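Local coordinates for protein putative fructosamine-3-kinase (Thermobifida fusca YX, PDB 3F7W) that probably acts as a kinase of the fructosamine kinase family, presumably transferring phosphate from a nucleotide to a sugar-amine substrate, at residues Pro75-Ala80 and Gly206-Asp211; Pro41-Ala46 and Met89-Glu94; Pro152-Ala157 and Pro262-Val267. One frame throughout, in Å; residues are numbered along the deposited sequence. Where two conformers were deposited one is given.

Interaction 1: residues Pro75-Ala80 and Gly206-Asp211. With EDO (1,2-ethanediol), chain H.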
loop_
_atom_site.group_PDB
_atom_site.type_symbol
_atom_site.label_atom_id
_atom_site.label_comp_id
_atom_site.label_asym_id
_atom_site.label_seq_id
_atom_site.Cartn_x
_atom_site.Cartn_y
_atom_site.Cartn_z
ATOM N N PRO A 75 -11.071 6.710 -3.296
ATOM C CA PRO A 75 -10.886 5.523 -4.141
ATOM C C PRO A 75 -10.809 4.215 -3.323
ATOM O O PRO A 75 -10.498 3.187 -3.879
ATOM C CB PRO A 75 -9.531 5.800 -4.817
ATOM C CG PRO A 75 -8.799 6.554 -3.807
ATOM C CD PRO A 75 -9.784 7.332 -2.959
ATOM N N VAL A 76 -11.126 4.254 -2.029
ATOM C CA VAL A 76 -10.946 3.112 -1.125
ATOM C C VAL A 76 -12.255 2.331 -1.040
ATOM O O VAL A 76 -13.306 2.924 -0.779
ATOM C CB VAL A 76 -10.569 3.616 0.309
ATOM C CG1 VAL A 76 -10.324 2.440 1.260
ATOM C CG2 VAL A 76 -9.348 4.521 0.243
ATOM N N PRO A 77 -12.206 1.000 -1.175
ATOM C CA PRO A 77 -13.464 0.223 -0.984
ATOM C C PRO A 77 -14.003 0.296 0.440
ATOM O O PRO A 77 -13.229 0.340 1.415
ATOM C CB PRO A 77 -13.054 -1.211 -1.270
ATOM C CG PRO A 77 -11.733 -1.159 -1.816
ATOM C CD PRO A 77 -11.067 0.113 -1.409
ATOM N N GLN A 78 -15.333 0.248 0.553
ATOM C CA GLN A 78 -16.010 0.168 1.827
ATOM C C GLN A 78 -15.951 -1.267 2.370
ATOM O O GLN A 78 -16.065 -2.222 1.622
ATOM C CB GLN A 78 -17.476 0.567 1.655
ATOM C CG GLN A 78 -17.717 1.949 1.060
ATOM C CD GLN A 78 -19.200 2.245 0.956
ATOM O OE1 GLN A 78 -20.017 1.324 0.986
ATOM N NE2 GLN A 78 -19.557 3.520 0.837
ATOM N N VAL A 79 -15.793 -1.379 3.666
ATOM C CA VAL A 79 -15.713 -2.670 4.343
ATOM C C VAL A 79 -17.126 -3.017 4.808
ATOM O O VAL A 79 -17.782 -2.190 5.426
ATOM C CB VAL A 79 -14.746 -2.583 5.522
ATOM C CG1 VAL A 79 -14.786 -3.874 6.337
ATOM C CG2 VAL A 79 -13.315 -2.313 4.966
ATOM N N ALA A 80 -17.583 -4.218 4.470
ATOM C CA ALA A 80 -18.895 -4.730 4.880
ATOM C C ALA A 80 -18.801 -5.412 6.250
ATOM O O ALA A 80 -19.745 -5.406 7.033
ATOM C CB ALA A 80 -19.423 -5.715 3.845
ATOM N N GLY A 206 -12.488 7.049 -12.646
ATOM C CA GLY A 206 -11.397 7.107 -11.686
ATOM C C GLY A 206 -10.868 5.716 -11.451
ATOM O O GLY A 206 -10.912 4.876 -12.340
ATOM N N ALA A 207 -10.374 5.452 -10.245
ATOM C CA ALA A 207 -9.874 4.117 -9.916
ATOM C C ALA A 207 -10.114 3.804 -8.441
ATOM O O ALA A 207 -10.344 4.701 -7.619
ATOM C CB ALA A 207 -8.396 3.984 -10.257
ATOM N N VAL A 208 -10.065 2.527 -8.133
ATOM C CA VAL A 208 -10.167 2.026 -6.766
ATOM C C VAL A 208 -8.814 1.415 -6.350
ATOM O O VAL A 208 -8.162 0.697 -7.129
ATOM C CB VAL A 208 -11.301 0.977 -6.643
ATOM C CG1 VAL A 208 -11.292 0.272 -5.286
ATOM C CG2 VAL A 208 -12.667 1.650 -6.940
ATOM N N VAL A 209 -8.410 1.707 -5.116
ATOM C CA VAL A 209 -7.124 1.244 -4.580
ATOM C C VAL A 209 -7.397 0.130 -3.591
ATOM O O VAL A 209 -8.283 0.244 -2.741
ATOM C CB VAL A 209 -6.281 2.400 -3.949
ATOM C CG1 VAL A 209 -6.031 3.496 -4.988
ATOM C CG2 VAL A 209 -6.947 2.994 -2.692
ATOM N N ILE A 210 -6.648 -0.959 -3.719
ATOM C CA ILE A 210 -6.896 -2.164 -2.904
ATOM C C ILE A 210 -5.625 -2.587 -2.178
ATOM O O ILE A 210 -4.514 -2.084 -2.470
ATOM C CB ILE A 210 -7.460 -3.325 -3.749
ATOM C CG1 ILE A 210 -6.491 -3.699 -4.876
ATOM C CG2 ILE A 210 -8.878 -3.017 -4.271
ATOM C CD1 ILE A 210 -6.730 -5.094 -5.506
ATOM N N ASP A 211 -5.783 -3.485 -1.205
ATOM C CA ASP A 211 -4.668 -4.069 -0.506
ATOM C C ASP A 211 -3.721 -3.025 0.148
ATOM O O ASP A 211 -2.505 -3.102 0.013
ATOM C CB ASP A 211 -3.914 -5.005 -1.448
ATOM C CG ASP A 211 -4.796 -6.125 -2.005
ATOM O OD1 ASP A 211 -5.813 -6.516 -1.369
ATOM O OD2 ASP A 211 -4.447 -6.594 -3.091
HETATM C C1 EDO H . -21.047 -0.103 -1.719
HETATM O O1 EDO H . -21.236 1.292 -1.951
HETATM C C2 EDO H . -22.402 -0.772 -1.613
HETATM O O2 EDO H . -22.282 -2.097 -2.146
#

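Interaction 2: residues Pro41-Ala46 and Met89-Glu94. With EDO (1,2-ethanediol), chain G.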
loop_
_atom_site.group_PDB
_atom_site.type_symbol
_atom_site.label_atom_id
_atom_site.label_comp_id
_atom_site.label_asym_id
_atom_site.label_seq_id
_atom_site.Cartn_x
_atom_site.Cartn_y
_atom_site.Cartn_z
ATOM N N PRO A 41 -22.404 -7.683 -4.794
ATOM C CA PRO A 41 -21.197 -8.479 -4.728
ATOM C C PRO A 41 -20.192 -7.909 -3.717
ATOM O O PRO A 41 -20.081 -6.692 -3.564
ATOM C CB PRO A 41 -20.641 -8.357 -6.140
ATOM C CG PRO A 41 -20.995 -6.943 -6.539
ATOM C CD PRO A 41 -22.295 -6.625 -5.826
ATOM N N LEU A 42 -19.455 -8.815 -3.090
ATOM C CA LEU A 42 -18.445 -8.520 -2.109
ATOM C C LEU A 42 -17.158 -9.228 -2.484
ATOM O O LEU A 42 -17.186 -10.369 -2.959
ATOM C CB LEU A 42 -18.893 -8.998 -0.733
ATOM C CG LEU A 42 -20.175 -8.438 -0.124
ATOM C CD1 LEU A 42 -20.374 -9.114 1.253
ATOM C CD2 LEU A 42 -20.092 -6.891 -0.031
ATOM N N PHE A 43 -16.038 -8.550 -2.253
ATOM C CA PHE A 43 -14.718 -9.156 -2.343
ATOM C C PHE A 43 -14.355 -9.590 -0.919
ATOM O O PHE A 43 -14.374 -8.775 -0.008
ATOM C CB PHE A 43 -13.692 -8.179 -2.885
ATOM C CG PHE A 43 -12.287 -8.752 -2.965
ATOM C CD1 PHE A 43 -12.031 -9.852 -3.738
ATOM C CD2 PHE A 43 -11.227 -8.135 -2.325
ATOM C CE1 PHE A 43 -10.752 -10.367 -3.837
ATOM C CE2 PHE A 43 -9.936 -8.662 -2.438
ATOM C CZ PHE A 43 -9.723 -9.779 -3.185
ATOM N N VAL A 44 -14.009 -10.859 -0.753
ATOM C CA VAL A 44 -13.785 -11.426 0.585
ATOM C C VAL A 44 -12.415 -12.117 0.611
ATOM O O VAL A 44 -12.102 -12.934 -0.285
ATOM C CB VAL A 44 -14.917 -12.397 0.964
ATOM C CG1 VAL A 44 -14.682 -13.055 2.319
ATOM C CG2 VAL A 44 -16.330 -11.676 0.905
ATOM N N LYS A 45 -11.601 -11.734 1.593
ATOM C CA LYS A 45 -10.359 -12.437 1.935
ATOM C C LYS A 45 -10.656 -13.271 3.164
ATOM O O LYS A 45 -11.367 -12.827 4.090
ATOM C CB LYS A 45 -9.225 -11.488 2.282
ATOM C CG LYS A 45 -8.827 -10.545 1.218
ATOM C CD LYS A 45 -7.762 -9.590 1.697
ATOM C CE LYS A 45 -7.391 -8.603 0.587
ATOM N NZ LYS A 45 -6.180 -7.827 0.978
ATOM N N ALA A 46 -10.113 -14.470 3.194
ATOM C CA ALA A 46 -10.360 -15.362 4.331
ATOM C C ALA A 46 -9.174 -16.286 4.545
ATOM O O ALA A 46 -8.694 -16.922 3.619
ATOM C CB ALA A 46 -11.633 -16.188 4.113
HETATM N N MSE A 89 -15.475 -6.767 1.721
HETATM C CA MSE A 89 -15.526 -5.419 1.230
HETATM C C MSE A 89 -16.252 -5.344 -0.080
HETATM O O MSE A 89 -16.552 -6.349 -0.714
HETATM C CB MSE A 89 -14.108 -4.863 1.059
HETATM C CG MSE A 89 -13.330 -5.445 -0.052
HETATM SE SE MSE A 89 -11.528 -4.688 -0.035
HETATM C CE MSE A 89 -10.982 -5.587 1.609
ATOM N N GLU A 90 -16.487 -4.111 -0.506
ATOM C CA GLU A 90 -17.052 -3.812 -1.805
ATOM C C GLU A 90 -16.293 -4.513 -2.947
ATOM O O GLU A 90 -15.055 -4.492 -2.991
ATOM C CB GLU A 90 -17.003 -2.285 -1.919
ATOM C CG GLU A 90 -17.508 -1.674 -3.143
ATOM C CD GLU A 90 -17.425 -0.138 -3.069
ATOM O OE1 GLU A 90 -16.825 0.423 -2.100
ATOM O OE2 GLU A 90 -17.962 0.493 -4.004
ATOM N N TRP A 91 -17.028 -5.160 -3.848
ATOM C CA TRP A 91 -16.472 -5.774 -5.045
ATOM C C TRP A 91 -16.356 -4.724 -6.146
ATOM O O TRP A 91 -17.281 -3.943 -6.354
ATOM C CB TRP A 91 -17.358 -6.928 -5.538
ATOM C CG TRP A 91 -16.897 -7.527 -6.834
ATOM C CD1 TRP A 91 -17.311 -7.178 -8.101
ATOM C CD2 TRP A 91 -15.942 -8.580 -7.004
ATOM N NE1 TRP A 91 -16.642 -7.934 -9.033
ATOM C CE2 TRP A 91 -15.803 -8.803 -8.391
ATOM C CE3 TRP A 91 -15.179 -9.356 -6.116
ATOM C CZ2 TRP A 91 -14.936 -9.762 -8.909
ATOM C CZ3 TRP A 91 -14.310 -10.293 -6.630
ATOM C CH2 TRP A 91 -14.210 -10.512 -8.019
ATOM N N VAL A 92 -15.219 -4.724 -6.820
ATOM C CA VAL A 92 -14.942 -3.802 -7.915
ATOM C C VAL A 92 -14.881 -4.594 -9.209
ATOM O O VAL A 92 -14.145 -5.559 -9.310
ATOM C CB VAL A 92 -13.572 -3.065 -7.706
ATOM C CG1 VAL A 92 -13.341 -2.047 -8.831
ATOM C CG2 VAL A 92 -13.538 -2.368 -6.356
ATOM N N ASP A 93 -15.647 -4.161 -10.204
ATOM C CA ASP A 93 -15.526 -4.713 -11.562
ATOM C C ASP A 93 -14.641 -3.796 -12.386
ATOM O O ASP A 93 -15.018 -2.661 -12.711
ATOM C CB ASP A 93 -16.889 -4.897 -12.219
ATOM C CG ASP A 93 -17.601 -6.170 -11.732
ATOM O OD1 ASP A 93 -17.039 -7.299 -11.875
ATOM O OD2 ASP A 93 -18.712 -6.019 -11.200
ATOM N N GLU A 94 -13.463 -4.300 -12.710
ATOM C CA GLU A 94 -12.440 -3.484 -13.353
ATOM C C GLU A 94 -12.846 -3.121 -14.773
ATOM O O GLU A 94 -13.615 -3.838 -15.438
ATOM C CB GLU A 94 -11.115 -4.227 -13.438
ATOM C CG GLU A 94 -10.515 -4.594 -12.132
ATOM C CD GLU A 94 -9.245 -5.392 -12.306
ATOM O OE1 GLU A 94 -8.280 -4.860 -12.914
ATOM O OE2 GLU A 94 -9.211 -6.535 -11.808
HETATM C C1 EDO G . -4.846 -9.838 4.073
HETATM O O1 EDO G . -4.298 -9.267 2.879
HETATM C C2 EDO G . -4.399 -8.997 5.226
HETATM O O2 EDO G . -5.074 -7.777 5.049
#

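Interaction 3: residues Pro152-Ala157 and Pro262-Val267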
loop_
_atom_site.group_PDB
_atom_site.type_symbol
_atom_site.label_atom_id
_atom_site.label_comp_id
_atom_site.label_asym_id
_atom_site.label_seq_id
_atom_site.Cartn_x
_atom_site.Cartn_y
_atom_site.Cartn_z
ATOM N N PRO A 152 14.904 -2.101 9.075
ATOM C CA PRO A 152 14.424 -3.457 9.361
ATOM C C PRO A 152 14.496 -4.427 8.159
ATOM O O PRO A 152 14.908 -5.582 8.330
ATOM C CB PRO A 152 12.992 -3.226 9.888
ATOM C CG PRO A 152 12.984 -1.833 10.368
ATOM C CD PRO A 152 13.908 -1.082 9.436
ATOM N N TYR A 153 14.169 -3.950 6.957
ATOM C CA TYR A 153 14.149 -4.796 5.751
ATOM C C TYR A 153 15.565 -4.979 5.203
ATOM O O TYR A 153 15.886 -6.020 4.657
ATOM C CB TYR A 153 13.216 -4.189 4.681
ATOM C CG TYR A 153 11.862 -3.927 5.299
ATOM C CD1 TYR A 153 11.035 -4.997 5.640
ATOM C CD2 TYR A 153 11.459 -2.650 5.654
ATOM C CE1 TYR A 153 9.812 -4.793 6.275
ATOM C CE2 TYR A 153 10.219 -2.424 6.291
ATOM C CZ TYR A 153 9.420 -3.518 6.609
ATOM O OH TYR A 153 8.228 -3.367 7.265
ATOM N N LEU A 154 16.392 -3.952 5.340
ATOM C CA LEU A 154 17.818 -4.065 4.989
ATOM C C LEU A 154 18.513 -5.171 5.800
ATOM O O LEU A 154 19.209 -6.031 5.237
ATOM C CB LEU A 154 18.523 -2.723 5.188
ATOM C CG LEU A 154 20.008 -2.637 4.790
ATOM C CD1 LEU A 154 20.128 -2.815 3.256
ATOM C CD2 LEU A 154 20.582 -1.275 5.230
ATOM N N ARG A 155 18.309 -5.156 7.117
ATOM C CA ARG A 155 18.898 -6.165 7.992
ATOM C C ARG A 155 18.352 -7.551 7.685
ATOM O O ARG A 155 19.101 -8.524 7.657
ATOM C CB ARG A 155 18.665 -5.835 9.473
ATOM C CG ARG A 155 19.200 -4.471 9.924
ATOM C CD ARG A 155 20.717 -4.397 9.918
ATOM N NE ARG A 155 21.171 -3.037 10.220
ATOM C CZ ARG A 155 22.013 -2.315 9.484
ATOM N NH1 ARG A 155 22.557 -2.801 8.380
ATOM N NH2 ARG A 155 22.335 -1.090 9.885
ATOM N N ARG A 156 17.051 -7.640 7.436
ATOM C CA ARG A 156 16.437 -8.923 7.126
ATOM C C ARG A 156 17.008 -9.516 5.828
ATOM O O ARG A 156 17.356 -10.690 5.787
ATOM C CB ARG A 156 14.921 -8.778 7.014
ATOM C CG ARG A 156 14.234 -10.092 6.865
ATOM C CD ARG A 156 12.749 -9.924 6.686
ATOM N NE ARG A 156 12.170 -11.229 6.430
ATOM C CZ ARG A 156 11.841 -12.107 7.375
ATOM N NH1 ARG A 156 12.026 -11.826 8.657
ATOM N NH2 ARG A 156 11.327 -13.281 7.028
ATOM N N ALA A 157 17.099 -8.701 4.780
ATOM C CA ALA A 157 17.614 -9.150 3.491
ATOM C C ALA A 157 19.102 -9.547 3.607
ATOM O O ALA A 157 19.550 -10.550 3.032
ATOM C CB ALA A 157 17.393 -8.073 2.403
ATOM N N PRO A 262 9.979 0.101 -0.686
ATOM C CA PRO A 262 9.355 -1.027 -1.396
ATOM C C PRO A 262 10.350 -1.966 -1.996
ATOM O O PRO A 262 10.099 -3.171 -2.011
ATOM C CB PRO A 262 8.521 -0.352 -2.501
ATOM C CG PRO A 262 9.021 1.025 -2.597
ATOM C CD PRO A 262 9.503 1.382 -1.217
ATOM N N LEU A 263 11.477 -1.451 -2.503
ATOM C CA LEU A 263 12.460 -2.348 -3.101
ATOM C C LEU A 263 13.107 -3.320 -2.097
ATOM O O LEU A 263 13.348 -4.506 -2.422
ATOM C CB LEU A 263 13.533 -1.574 -3.895
ATOM C CG LEU A 263 12.996 -1.044 -5.241
ATOM C CD1 LEU A 263 13.973 -0.001 -5.828
ATOM C CD2 LEU A 263 12.677 -2.213 -6.267
ATOM N N LEU A 264 13.394 -2.828 -0.898
ATOM C CA LEU A 264 13.885 -3.688 0.176
ATOM C C LEU A 264 12.860 -4.742 0.621
ATOM O O LEU A 264 13.221 -5.894 0.890
ATOM C CB LEU A 264 14.335 -2.851 1.370
ATOM C CG LEU A 264 15.657 -2.110 1.137
ATOM C CD1 LEU A 264 15.795 -0.988 2.178
ATOM C CD2 LEU A 264 16.880 -3.072 1.192
ATOM N N VAL A 265 11.596 -4.352 0.676
ATOM C CA VAL A 265 10.535 -5.316 0.953
ATOM C C VAL A 265 10.501 -6.393 -0.129
ATOM O O VAL A 265 10.371 -7.568 0.184
ATOM C CB VAL A 265 9.164 -4.618 1.110
ATOM C CG1 VAL A 265 8.015 -5.662 1.219
ATOM C CG2 VAL A 265 9.199 -3.733 2.347
ATOM N N HIS A 266 10.658 -6.005 -1.392
ATOM C CA HIS A 266 10.598 -6.982 -2.493
ATOM C C HIS A 266 11.763 -7.976 -2.413
ATOM O O HIS A 266 11.589 -9.189 -2.616
ATOM C CB HIS A 266 10.529 -6.284 -3.846
ATOM C CG HIS A 266 9.375 -5.343 -3.958
ATOM N ND1 HIS A 266 8.176 -5.561 -3.303
ATOM C CD2 HIS A 266 9.236 -4.169 -4.621
ATOM C CE1 HIS A 266 7.361 -4.548 -3.537
ATOM N NE2 HIS A 266 7.968 -3.702 -4.352
ATOM N N VAL A 267 12.944 -7.462 -2.090
ATOM C CA VAL A 267 14.118 -8.312 -1.954
ATOM C C VAL A 267 13.871 -9.274 -0.789
ATOM O O VAL A 267 14.147 -10.472 -0.894
ATOM C CB VAL A 267 15.412 -7.504 -1.780
ATOM C CG1 VAL A 267 16.603 -8.456 -1.441
ATOM C CG2 VAL A 267 15.732 -6.775 -3.078
#

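Interaction 1: residues Pro75-Ala80 and Gly206-Asp211
Pro75 and Val209 join the two backbones through a single hydrogen bond, Val209 N to Pro75 O at 2.8 Å with an N-H...O angle of 162°. The same carbonyl oxygen also receives a CA-H...O contact from Val208 CA at 3.1 Å. Val208 CG1, set trans to its own nitrogen (chi1 171°), then reaches past this oxygen to meet Pro77 CG at 3.8 Å, the two side chains lying at a slant to each other. The range Pro75-Pro77 belongs to the loop between helix 57-68 and strand 79-83, which as in protein kinases packs against the C-terminal lobe; Gly206-Val209 is the second strand of the hairpin 200-209. The Pro75 ring runs beside the Val209 side chain, CG to CG2 at 4.2 Å, and its CB rests on Ala207 O. Val76 CG2 meets the same methyl, Val209 CG2, at 4.1 Å, the two side chains set aslant. Leu65 and Leu68 of helix 57-68 pack against Val76, while Phe105 of helix 99-114 touches Ala207 and Val209. Pro77 CD lies 3.1 Å from Val209 O, an oxygen buried here with no hydrogen-bond partner in the model, so that a ring carbon fills the place of a donor. Pro77 CG also brushes CG2 of Ile210, whose side chain lies about 4 Å from a bound unidentified ligand.

Interaction 2: residues Pro41-Ala46 and Met89-Glu94
Met89, a selenomethionine, forms an antiparallel hydrogen-bonded pair with Phe43: Met89 N gives its proton to Phe43 O at 2.9 Å, and Phe43 N returns one to Met89 O at 2.7 Å. With CG placed between the backbone N and the carbonyl carbon (chi1 71°), the Met89 chain runs beside Phe43 in the same direction, its CG at the edge of the phenyl ring and SE 4.1 Å from Phe43 CD2. Glu90 follows as the non-hydrogen-bonded partner of Leu42. Its side chain leaves the contact, OE1 accepting a hydrogen bond from Gln78 N, while Glu90 O hydrogen-bonds an unidentified ligand. At Trp91 the pairing fades, and Trp91 N makes only a weak bond to Pro41 O at 3.4 Å. The side chain takes over: Trp91 CB lies 3.6 Å from Pro41 CB, and the Trp91 and Phe43 side chains cross at about a right angle, CZ3 meeting CD1 obliquely at 3.7 Å. Arg33 adds a cation-pi contact to the indole. Val92 N hydrogen-bonds unidentified ligand. Asp93 fixes the indole nitrogen, Trp91 NE1 reaching Asp93 OD1 at 2.9 Å; the acceptor lies almost in the indole plane but is approached from above the carboxylate, 64° out of its plane. With the indole replaced by an alanine, Phe43 CD1 and the Pro41 ring would probably lose their aromatic neighbour and Asp93 OD1 its donor, while the CB contact could remain. Lys45 NZ, salt-bridged to Glu61, holds an ethanediol O1 at 3.0 Å. A strand running into a linker with such ligand bonds, beside a lysine of strand 41-46 paired with a glutamate of helix 57-68, is characteristic of the hinge and nucleotide cleft of the protein kinase-like fold.

Interaction 3: residues Pro152-Ala157 and Pro262-Val267
Tyr153 and Leu264 lie at the centre of a helix pair in the helical part of this protein kinase-like fold, where helices 141-159 and 251-270 run side by side in nearly the same sense. The axes of their short segments come within 8.8 Å and cross at 28°. No hydrogen bond spans the contact; each segment keeps its own helical bonds, such as Ala157 N to Tyr153 O. A proline, Pro152 or Pro262, sits at a kink in each helix, its nitrogen having no proton to give to the preceding turn.

The contact includes three aliphatic pairs. Tyr153 CB meets Leu264 CB at 3.7 Å, the two carbons facing each other across the gap. One branch of Leu264, CD2, goes on to Leu154 CD1 at 3.9 Å, where the two leucines meet at an angle and Leu154 turns toward Val168 and Val171 of helix 165-176. A turn further along, the small Ala157 takes the neighbouring valine, its CB 3.9 Å from Val267 CG1.

The aromatic part is a CH-pi contact. Tyr153 has CG trans to its carbonyl carbon (chi1 -53°), which swings the ring alongside Val265. Val265 CG2 lies over one face of it, 3.9 Å from the centroid and only 8° off the ring normal, with four ring carbons almost equally distant from the methyl. The ring of His261 also meets this tyrosine. At the end of the ring, the buried phenol is anchored by a hydrogen bond between Tyr153 OH and Pro132 O.

Interactions 1 and 2 adjoin, their centres 9 Å apart, and they alternate along the chain. Strands 79-83 and 86-90 are neighbours in the five-stranded sheet, and Gln78 O lies 2.9 Å from Glu90 N in a probable hydrogen bond. A salt bridge of 2.7 Å from Lys45 NZ to Asp211 OD1 joins them directly; the pair is consistent with the conserved lysine and metal-binding aspartate of protein kinases, and unidentified ligand atoms lie near Phe43 and near Ile210. Interaction 3 stands apart on the other side of the chain's centre, about 27 Å from interaction 1 and 30 Å from interaction 2 between centres, within the helical lobe and touching neither.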